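Local coordinates for protein C-type lectin domain family 4 member F (Mus musculus, PDB 6JJJ) that binds galactose and fucose as a calcium-holding C-type lectin receptor of Kupffer cells and may take part in endocytosis, at residues N34-S39 with V147-T152; H80-T85 with V129-Q134; P115-H120 with W135-C140. All coordinates share one frame; numbering follows the deposited sequence.

The three contacts lie along the lectin domain from the paired strands near its termini to its calcium-binding end. Contact 1 joins those strands by backbone hydrogen bonds, with aromatic and aliphatic side chains on both faces. Contact 2 is the most buried and belongs to a different sheet; it touches contact 1 where Val147 packs on Ile82. Contact 3 shares that second sheet, because strands 128-131 and 135-138 are neighbours in it, but it stands at the surface about 17 Å from the chain centre. Carboxylates and calcium dominate there, with a small patch of packing round His120. Contacts 1 and 3 do not touch, their nearest atoms being about 9 Å apart.

Contact 1: residues N34-S39 with V147-T152; sequences NFYYFS and VCKKST
Asn34 lays its CB over the aliphatic stem of Lys149, CB to CG 3.7 Å, where the two strands, running antiparallel, begin to pair. Phe35 forms a hydrogen-bonded pair with Lys150: Phe35 N donates a hydrogen bond to Lys150 O at 2.9 Å, and Lys150 N donates one to Phe35 O. Its ring tilts toward Thr152, whose OG1 is held by Gly33 O; the ring also meets Tyr30 edge-to-face and Leu23 of the long helix 9-25.

Tyr36 turns to the other face, into a non-hydrogen-bonded pair with Lys149. Ring and lysine chain lie alongside and point the same way, with Lys149 CD 3.3 Å from Tyr36 OH. In Lys149, CG opposite the backbone N (chi1 -180°) starts the chain alongside the ring and a bend at chi3 (85°) turns its end; both polar ends reach Glu67, Tyr36 OH by a hydrogen bond and Lys149 NZ by a salt bridge. The carboxylate thus holds the two tips together. Tyr37 goes back to the side of Phe35 and exchanges two backbone bonds with Cys148, Tyr37 N to Cys148 O at 3.1 Å among them; its ring leads away to Trp28 and Phe51, while Cys148 SG is tied to Cys52. Phe38 completes the pairing opposite Val147. Val147 CG2 stands over one face of the Phe38 ring, 4.2 Å from its centroid and offset toward the rim, a CH-pi contact, and touches the Tyr36 ring at its edge. Leu71 of helix 65-75 packs on both Val147 and Phe38.

Pairing of an early strand with the last strand, 108 residues apart, and a disulfide from that last strand to a helix are hallmarks of the C-type lectin fold, in which they close the domain on itself.

Contact 2: residues H80-T85 with V129-Q134; sequences HWIGLT and VHVRQQ
The WIGL motif, a core signature of the C-type lectin domain, runs from Trp81 to Leu84 and faces strand 129-131 across this antiparallel contact. The N-to-C directions of 80-82 and 129-131 are 135° apart, a marked twist from straight antiparallel. His80 and Val131 form a hydrogen-bonded pair, with His80 N to Val131 O at 2.9 Å and Val131 N to His80 O at 2.8 Å. In the second bond the N-H comes from above the carbonyl plane of His80, in keeping with the twist. A third bond takes Ile82 N to Val129 O.

Ile82, Val129 and Val131 make an apolar cluster on one face of the strand pair. Ile82 carries CG1 between its own backbone N and carbonyl carbon (chi1 49°), which swings CD1 across to both valines of the facing strand. CD1 lies 3.6 Å from Val129 CG1 and 3.5 Å from Val131 CG2, bridging the two methyls. Leu84 lies alongside Val129, its CB 3.7 Å from Val129 CG2, and Trp135 of the next strand packs on both.

The other face holds aromatic groups. Trp81 has its six-membered ring near the His130 imidazole, centroids 5.5 Å apart and planes inclined at 32°. Tyr144 meets both rings edge-to-face, Trp45 adds a further edge-to-face contact on Trp81, and Met138 packs on both rings of the pair. His130 is also a second-shell residue of the nearby metal site: its NE2 is hydrogen-bonded to Asn136 ND2, whose own amide oxygen binds calcium. At the end of the indole next to the strand, Val129 O, the acceptor for Ile82 N, lies near the ring plane at its edge, 3.1 Å from Trp81 CE3.

Contact 3: residues P115-H120 with W135-C140; sequences PDNWRH and WNDMAC. With CA (calcium ion), chain H; CA (calcium ion), chain G.
Two carboxylates meet oxygen to oxygen here, Asp116 OD1 lying 2.7 Å from Asp137 OD1. Both oxygens bind one calcium ion, whose charge probably offsets their repulsion. The metal takes Asp116 OD1 at 2.5 Å, Asn136 OD1 at 2.5 Å, Asp137 O at 2.6 Å and Asp137 OD1 at 2.8 Å. Glu126 and a water complete the shell, and the water also donates to Asp116 OD2. The carboxylate planes are turned 49° against each other. In both aspartates CG sits between the backbone N and the carbonyl carbon (chi1 56° in Asp116, 69° in Asp137), which folds Asp137 OD1 back to the same ion as its own carbonyl oxygen.

The other oxygen of Asp137 works on the backbone of the loop. Asn117 N donates to Asp137 OD2 at 2.8 Å, on that oxygen's syn lone pair, and Asp116 N adds a weak bond to Asp137 OD1. Pro115, preceded by a cis peptide bond, rests its CB on the same carboxylate. Asp116 of the QPD motif of galactose-type C-type lectins and Asn136 and Asp137 of the WND motif supply ligands of the calcium site at which such lectins hold sugar; Trp135 points into the core. Trp118, separated from QPD by Asn117, corresponds to the tryptophan that packs on galactose in the asialoglycoprotein receptor and may do the same here. Asn117 looks the other way, its OD1 binding a second calcium along with Asp86, Glu90, Glu126 and Asp127.

His120 lies as a flat plate between two residues. Ala139 CB sits almost over the ring centre, 3.8 Å from its centroid, in a CH-pi contact, and Trp118 CE3 approaches the opposite face. His120 NE2 is hydrogen-bonded to Glu126, while Met138 CE reaches His120 CE1 at 3.4 Å, the two side chains crossing at about a right angle.

Contact 1: residues N34-S39 with V147-T152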
# COMPACT_ATOMS: atom_id res chain seq x y z
N ASN A 34 9.50 -9.13 -7.42
CA ASN A 34 8.61 -8.64 -8.46
C ASN A 34 7.26 -8.25 -7.87
O ASN A 34 6.89 -8.66 -6.76
CB ASN A 34 8.43 -9.68 -9.57
CG ASN A 34 9.75 -10.07 -10.22
OD1 ASN A 34 10.30 -9.31 -11.03
ND2 ASN A 34 10.26 -11.24 -9.88
N PHE A 35 6.52 -7.44 -8.63
CA PHE A 35 5.15 -7.09 -8.31
C PHE A 35 4.20 -7.85 -9.24
O PHE A 35 4.46 -7.97 -10.44
CB PHE A 35 4.92 -5.59 -8.44
CG PHE A 35 5.41 -4.80 -7.27
CD1 PHE A 35 4.64 -4.66 -6.13
CD2 PHE A 35 6.66 -4.18 -7.31
CE1 PHE A 35 5.10 -3.93 -5.04
CE2 PHE A 35 7.13 -3.45 -6.23
CZ PHE A 35 6.35 -3.33 -5.10
N TYR A 36 3.12 -8.37 -8.67
CA TYR A 36 2.14 -9.15 -9.40
C TYR A 36 0.78 -8.47 -9.32
O TYR A 36 0.41 -7.92 -8.28
CB TYR A 36 2.04 -10.57 -8.85
CG TYR A 36 3.32 -11.36 -8.95
CD1 TYR A 36 4.35 -11.16 -8.05
CD2 TYR A 36 3.49 -12.31 -9.95
CE1 TYR A 36 5.52 -11.89 -8.14
CE2 TYR A 36 4.65 -13.04 -10.04
CZ TYR A 36 5.67 -12.83 -9.14
OH TYR A 36 6.82 -13.57 -9.25
N TYR A 37 0.04 -8.51 -10.43
CA TYR A 37 -1.31 -7.96 -10.51
C TYR A 37 -2.28 -9.05 -10.93
O TYR A 37 -2.14 -9.62 -12.02
CB TYR A 37 -1.37 -6.78 -11.48
CG TYR A 37 -2.76 -6.23 -11.70
CD1 TYR A 37 -3.27 -5.25 -10.87
CD2 TYR A 37 -3.56 -6.71 -12.73
CE1 TYR A 37 -4.55 -4.74 -11.07
CE2 TYR A 37 -4.83 -6.21 -12.93
CZ TYR A 37 -5.32 -5.23 -12.10
OH TYR A 37 -6.59 -4.74 -12.30
N PHE A 38 -3.26 -9.34 -10.08
CA PHE A 38 -4.30 -10.32 -10.37
C PHE A 38 -5.54 -9.57 -10.84
O PHE A 38 -6.10 -8.76 -10.09
CB PHE A 38 -4.59 -11.19 -9.15
CG PHE A 38 -3.40 -11.98 -8.69
CD1 PHE A 38 -2.42 -11.39 -7.90
CD2 PHE A 38 -3.23 -13.30 -9.08
CE1 PHE A 38 -1.31 -12.11 -7.49
CE2 PHE A 38 -2.12 -14.02 -8.67
CZ PHE A 38 -1.17 -13.43 -7.87
N SER A 39 -5.94 -9.81 -12.09
CA SER A 39 -6.94 -8.96 -12.72
C SER A 39 -8.31 -9.16 -12.09
O SER A 39 -8.62 -10.21 -11.50
CB SER A 39 -7.00 -9.23 -14.22
OG SER A 39 -7.48 -10.54 -14.49
N VAL A 147 -2.56 -12.72 -14.86
CA VAL A 147 -1.64 -12.18 -13.86
C VAL A 147 -0.45 -11.56 -14.58
O VAL A 147 0.19 -12.22 -15.41
CB VAL A 147 -1.20 -13.27 -12.86
CG1 VAL A 147 -0.65 -14.48 -13.61
CG2 VAL A 147 -0.19 -12.72 -11.88
N CYS A 148 -0.14 -10.31 -14.24
CA CYS A 148 1.03 -9.62 -14.76
C CYS A 148 2.18 -9.70 -13.76
O CYS A 148 1.96 -9.82 -12.55
CB CYS A 148 0.73 -8.15 -15.06
SG CYS A 148 -0.73 -7.80 -16.09
N LYS A 149 3.41 -9.61 -14.27
CA LYS A 149 4.59 -9.56 -13.42
C LYS A 149 5.46 -8.37 -13.81
O LYS A 149 5.61 -8.06 -14.99
CB LYS A 149 5.43 -10.85 -13.50
CG LYS A 149 6.67 -10.83 -12.61
CD LYS A 149 7.15 -12.23 -12.24
CE LYS A 149 8.04 -12.84 -13.31
NZ LYS A 149 8.63 -14.14 -12.86
N LYS A 150 6.04 -7.72 -12.80
CA LYS A 150 6.83 -6.51 -13.00
C LYS A 150 8.09 -6.59 -12.15
O LYS A 150 8.05 -7.07 -11.01
CB LYS A 150 6.02 -5.26 -12.64
CG LYS A 150 6.80 -3.97 -12.77
CD LYS A 150 5.92 -2.76 -12.43
CE LYS A 150 5.01 -2.38 -13.58
NZ LYS A 150 5.60 -1.30 -14.42
N SER A 151 9.19 -6.10 -12.71
CA SER A 151 10.48 -6.14 -12.05
C SER A 151 10.77 -4.82 -11.36
O SER A 151 10.28 -3.76 -11.77
CB SER A 151 11.60 -6.45 -13.05
OG SER A 151 11.32 -7.63 -13.78
N THR A 152 11.57 -4.89 -10.29
CA THR A 152 12.00 -3.71 -9.56
C THR A 152 13.33 -4.01 -8.88
O THR A 152 13.67 -5.17 -8.65
CB THR A 152 10.97 -3.26 -8.51
OG1 THR A 152 10.38 -4.42 -7.89
CG2 THR A 152 9.88 -2.40 -9.14

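Contact 2: residues H80-T85 with V129-Q134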
# COMPACT_ATOMS: atom_id res chain seq x y z
N HIS A 80 -6.22 -18.53 -14.43
CA HIS A 80 -5.60 -17.26 -14.77
C HIS A 80 -4.60 -17.46 -15.90
O HIS A 80 -3.71 -18.31 -15.80
CB HIS A 80 -4.85 -16.65 -13.57
CG HIS A 80 -5.69 -15.83 -12.65
ND1 HIS A 80 -6.63 -14.93 -13.10
CD2 HIS A 80 -5.69 -15.73 -11.30
CE1 HIS A 80 -7.19 -14.33 -12.06
NE2 HIS A 80 -6.64 -14.80 -10.96
N TRP A 81 -4.73 -16.66 -16.95
CA TRP A 81 -3.75 -16.68 -18.02
C TRP A 81 -2.34 -16.48 -17.49
O TRP A 81 -2.17 -15.89 -16.41
CB TRP A 81 -4.03 -15.59 -19.05
CG TRP A 81 -5.11 -15.87 -20.03
CD1 TRP A 81 -6.15 -15.05 -20.35
CD2 TRP A 81 -5.25 -17.04 -20.84
NE1 TRP A 81 -6.93 -15.64 -21.31
CE2 TRP A 81 -6.40 -16.86 -21.62
CE3 TRP A 81 -4.52 -18.22 -20.97
CZ2 TRP A 81 -6.85 -17.83 -22.53
CZ3 TRP A 81 -4.96 -19.18 -21.87
CH2 TRP A 81 -6.11 -18.97 -22.63
N ILE A 82 -1.33 -16.95 -18.22
CA ILE A 82 0.07 -16.63 -17.94
C ILE A 82 0.80 -16.52 -19.27
O ILE A 82 0.26 -16.80 -20.34
CB ILE A 82 0.74 -17.67 -17.03
CG1 ILE A 82 0.47 -19.09 -17.52
CG2 ILE A 82 0.25 -17.51 -15.59
CD1 ILE A 82 1.29 -20.14 -16.80
N GLY A 83 2.07 -16.11 -19.19
CA GLY A 83 2.83 -15.72 -20.36
C GLY A 83 3.51 -16.83 -21.14
O GLY A 83 4.56 -16.60 -21.74
N LEU A 84 2.92 -18.02 -21.14
CA LEU A 84 3.46 -19.15 -21.89
C LEU A 84 2.63 -19.39 -23.15
O LEU A 84 1.42 -19.14 -23.17
CB LEU A 84 3.48 -20.41 -21.03
CG LEU A 84 4.48 -21.50 -21.44
CD1 LEU A 84 5.91 -20.97 -21.41
CD2 LEU A 84 4.34 -22.72 -20.54
N THR A 85 3.30 -19.87 -24.20
CA THR A 85 2.61 -20.16 -25.45
C THR A 85 3.56 -20.84 -26.43
O THR A 85 4.76 -20.55 -26.45
CB THR A 85 2.04 -18.87 -26.08
OG1 THR A 85 1.53 -19.17 -27.39
CG2 THR A 85 3.12 -17.80 -26.19
N VAL A 129 -1.60 -20.67 -22.12
CA VAL A 129 -1.59 -21.39 -20.86
C VAL A 129 -2.24 -20.55 -19.77
O VAL A 129 -1.95 -19.35 -19.65
CB VAL A 129 -0.16 -21.78 -20.44
CG1 VAL A 129 -0.17 -22.52 -19.12
CG2 VAL A 129 0.50 -22.61 -21.53
N HIS A 130 -3.11 -21.17 -18.98
CA HIS A 130 -3.65 -20.57 -17.77
C HIS A 130 -3.39 -21.52 -16.60
O HIS A 130 -2.91 -22.64 -16.78
CB HIS A 130 -5.15 -20.25 -17.91
CG HIS A 130 -6.01 -21.43 -18.22
ND1 HIS A 130 -7.23 -21.31 -18.84
CD2 HIS A 130 -5.83 -22.75 -18.00
CE1 HIS A 130 -7.77 -22.51 -18.98
NE2 HIS A 130 -6.94 -23.40 -18.48
N VAL A 131 -3.72 -21.07 -15.39
CA VAL A 131 -3.43 -21.83 -14.18
C VAL A 131 -4.65 -21.82 -13.26
O VAL A 131 -5.20 -20.75 -12.96
CB VAL A 131 -2.21 -21.26 -13.43
CG1 VAL A 131 -1.83 -22.15 -12.26
CG2 VAL A 131 -1.05 -21.06 -14.39
N ARG A 132 -5.05 -23.01 -12.80
CA ARG A 132 -5.98 -23.15 -11.69
C ARG A 132 -5.30 -23.79 -10.48
O ARG A 132 -5.29 -23.21 -9.39
CB ARG A 132 -7.20 -23.99 -12.12
N GLN A 133 -4.73 -24.98 -10.66
CA GLN A 133 -3.76 -25.54 -9.74
C GLN A 133 -2.54 -26.12 -10.45
O GLN A 133 -1.52 -26.36 -9.80
CB GLN A 133 -4.38 -26.64 -8.87
CG GLN A 133 -5.01 -26.13 -7.59
CD GLN A 133 -5.06 -27.19 -6.51
OE1 GLN A 133 -4.65 -28.33 -6.73
NE2 GLN A 133 -5.50 -26.80 -5.32
N GLN A 134 -2.62 -26.34 -11.76
CA GLN A 134 -1.49 -26.74 -12.58
C GLN A 134 -1.79 -26.24 -13.98
O GLN A 134 -2.95 -25.99 -14.33
CB GLN A 134 -1.29 -28.26 -12.53
CG GLN A 134 -0.86 -28.79 -11.14
CD GLN A 134 -0.17 -30.14 -11.21
OE1 GLN A 134 -0.52 -30.98 -12.04
NE2 GLN A 134 0.76 -30.38 -10.29

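Contact 3: residues P115-H120 with W135-C140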
# COMPACT_ATOMS: atom_id res chain seq x y z
N PRO A 115 0.63 -30.59 -21.76
CA PRO A 115 -0.38 -30.05 -22.68
C PRO A 115 -0.96 -31.09 -23.63
O PRO A 115 -0.29 -32.05 -24.00
CB PRO A 115 0.39 -28.98 -23.46
CG PRO A 115 1.82 -29.46 -23.44
CD PRO A 115 2.00 -30.15 -22.11
N ASP A 116 -2.22 -30.87 -24.04
CA ASP A 116 -2.88 -31.75 -24.99
C ASP A 116 -3.12 -31.10 -26.34
O ASP A 116 -3.29 -31.81 -27.33
CB ASP A 116 -4.23 -32.21 -24.42
CG ASP A 116 -5.14 -31.06 -24.05
OD1 ASP A 116 -4.69 -29.90 -24.17
OD2 ASP A 116 -6.29 -31.31 -23.62
N ASN A 117 -3.14 -29.77 -26.41
CA ASN A 117 -3.36 -29.05 -27.67
C ASN A 117 -4.71 -29.43 -28.26
O ASN A 117 -4.84 -29.68 -29.46
CB ASN A 117 -2.23 -29.33 -28.67
CG ASN A 117 -2.13 -28.24 -29.72
OD1 ASN A 117 -2.35 -27.07 -29.44
ND2 ASN A 117 -1.78 -28.63 -30.95
N TRP A 118 -5.73 -29.47 -27.41
CA TRP A 118 -7.05 -29.93 -27.82
C TRP A 118 -7.59 -29.05 -28.95
O TRP A 118 -7.31 -27.86 -29.03
CB TRP A 118 -8.00 -29.90 -26.62
CG TRP A 118 -9.24 -30.70 -26.80
CD1 TRP A 118 -9.33 -32.06 -26.89
CD2 TRP A 118 -10.58 -30.20 -26.90
NE1 TRP A 118 -10.65 -32.44 -27.05
CE2 TRP A 118 -11.43 -31.31 -27.06
CE3 TRP A 118 -11.14 -28.92 -26.87
CZ2 TRP A 118 -12.81 -31.18 -27.19
CZ3 TRP A 118 -12.51 -28.79 -27.00
CH2 TRP A 118 -13.33 -29.92 -27.16
N ARG A 119 -8.37 -29.67 -29.83
CA ARG A 119 -8.98 -28.96 -30.95
C ARG A 119 -10.35 -28.46 -30.53
O ARG A 119 -11.26 -29.26 -30.27
CB ARG A 119 -9.08 -29.87 -32.18
CG ARG A 119 -9.35 -29.13 -33.49
CD ARG A 119 -10.84 -29.00 -33.80
NE ARG A 119 -11.05 -28.31 -35.08
CZ ARG A 119 -12.23 -27.91 -35.54
NH1 ARG A 119 -13.33 -28.13 -34.83
NH2 ARG A 119 -12.31 -27.29 -36.70
N HIS A 120 -10.51 -27.14 -30.46
CA HIS A 120 -11.78 -26.58 -30.03
C HIS A 120 -12.76 -26.50 -31.20
O HIS A 120 -12.38 -26.60 -32.37
CB HIS A 120 -11.57 -25.19 -29.42
CG HIS A 120 -11.11 -25.21 -28.00
ND1 HIS A 120 -11.91 -24.79 -26.95
CD2 HIS A 120 -9.95 -25.62 -27.45
CE1 HIS A 120 -11.25 -24.93 -25.82
NE2 HIS A 120 -10.05 -25.43 -26.09
N TRP A 135 -0.74 -26.07 -14.78
CA TRP A 135 -0.91 -25.43 -16.07
C TRP A 135 -1.84 -26.24 -16.97
O TRP A 135 -2.01 -27.45 -16.82
CB TRP A 135 0.44 -25.26 -16.77
CG TRP A 135 1.41 -24.44 -16.00
CD1 TRP A 135 1.17 -23.74 -14.86
CD2 TRP A 135 2.78 -24.23 -16.33
NE1 TRP A 135 2.31 -23.10 -14.45
CE2 TRP A 135 3.32 -23.39 -15.33
CE3 TRP A 135 3.62 -24.68 -17.36
CZ2 TRP A 135 4.65 -22.98 -15.34
CZ3 TRP A 135 4.94 -24.28 -17.36
CH2 TRP A 135 5.44 -23.44 -16.36
N ASN A 136 -2.45 -25.54 -17.93
CA ASN A 136 -3.22 -26.19 -18.98
C ASN A 136 -3.17 -25.29 -20.21
O ASN A 136 -3.47 -24.10 -20.12
CB ASN A 136 -4.68 -26.43 -18.57
CG ASN A 136 -5.54 -26.87 -19.74
OD1 ASN A 136 -5.11 -27.65 -20.59
ND2 ASN A 136 -6.77 -26.35 -19.80
N ASP A 137 -2.75 -25.85 -21.35
CA ASP A 137 -2.80 -25.09 -22.59
C ASP A 137 -4.26 -24.94 -23.03
O ASP A 137 -5.08 -25.83 -22.83
CB ASP A 137 -1.95 -25.75 -23.68
CG ASP A 137 -2.51 -27.06 -24.17
OD1 ASP A 137 -3.28 -27.72 -23.43
OD2 ASP A 137 -2.17 -27.44 -25.30
N MET A 138 -4.58 -23.79 -23.61
CA MET A 138 -5.96 -23.40 -23.83
C MET A 138 -6.07 -22.59 -25.11
O MET A 138 -5.09 -22.05 -25.61
CB MET A 138 -6.49 -22.59 -22.63
CG MET A 138 -7.92 -22.13 -22.74
SD MET A 138 -9.05 -23.54 -22.88
CE MET A 138 -10.57 -22.70 -23.31
N ALA A 139 -7.29 -22.53 -25.64
CA ALA A 139 -7.56 -21.70 -26.81
C ALA A 139 -7.36 -20.24 -26.44
O ALA A 139 -7.95 -19.74 -25.47
CB ALA A 139 -8.98 -21.94 -27.31
N CYS A 140 -6.52 -19.55 -27.21
CA CYS A 140 -6.13 -18.19 -26.83
C CYS A 140 -7.31 -17.23 -26.89
O CYS A 140 -7.40 -16.31 -26.08
CB CYS A 140 -4.99 -17.71 -27.73
SG CYS A 140 -3.48 -18.72 -27.61
CA CA H . -5.95 -28.29 -22.80
CA CA G . -0.11 -25.45 -28.83
O HOH W 1 -7.79 -29.38 -21.98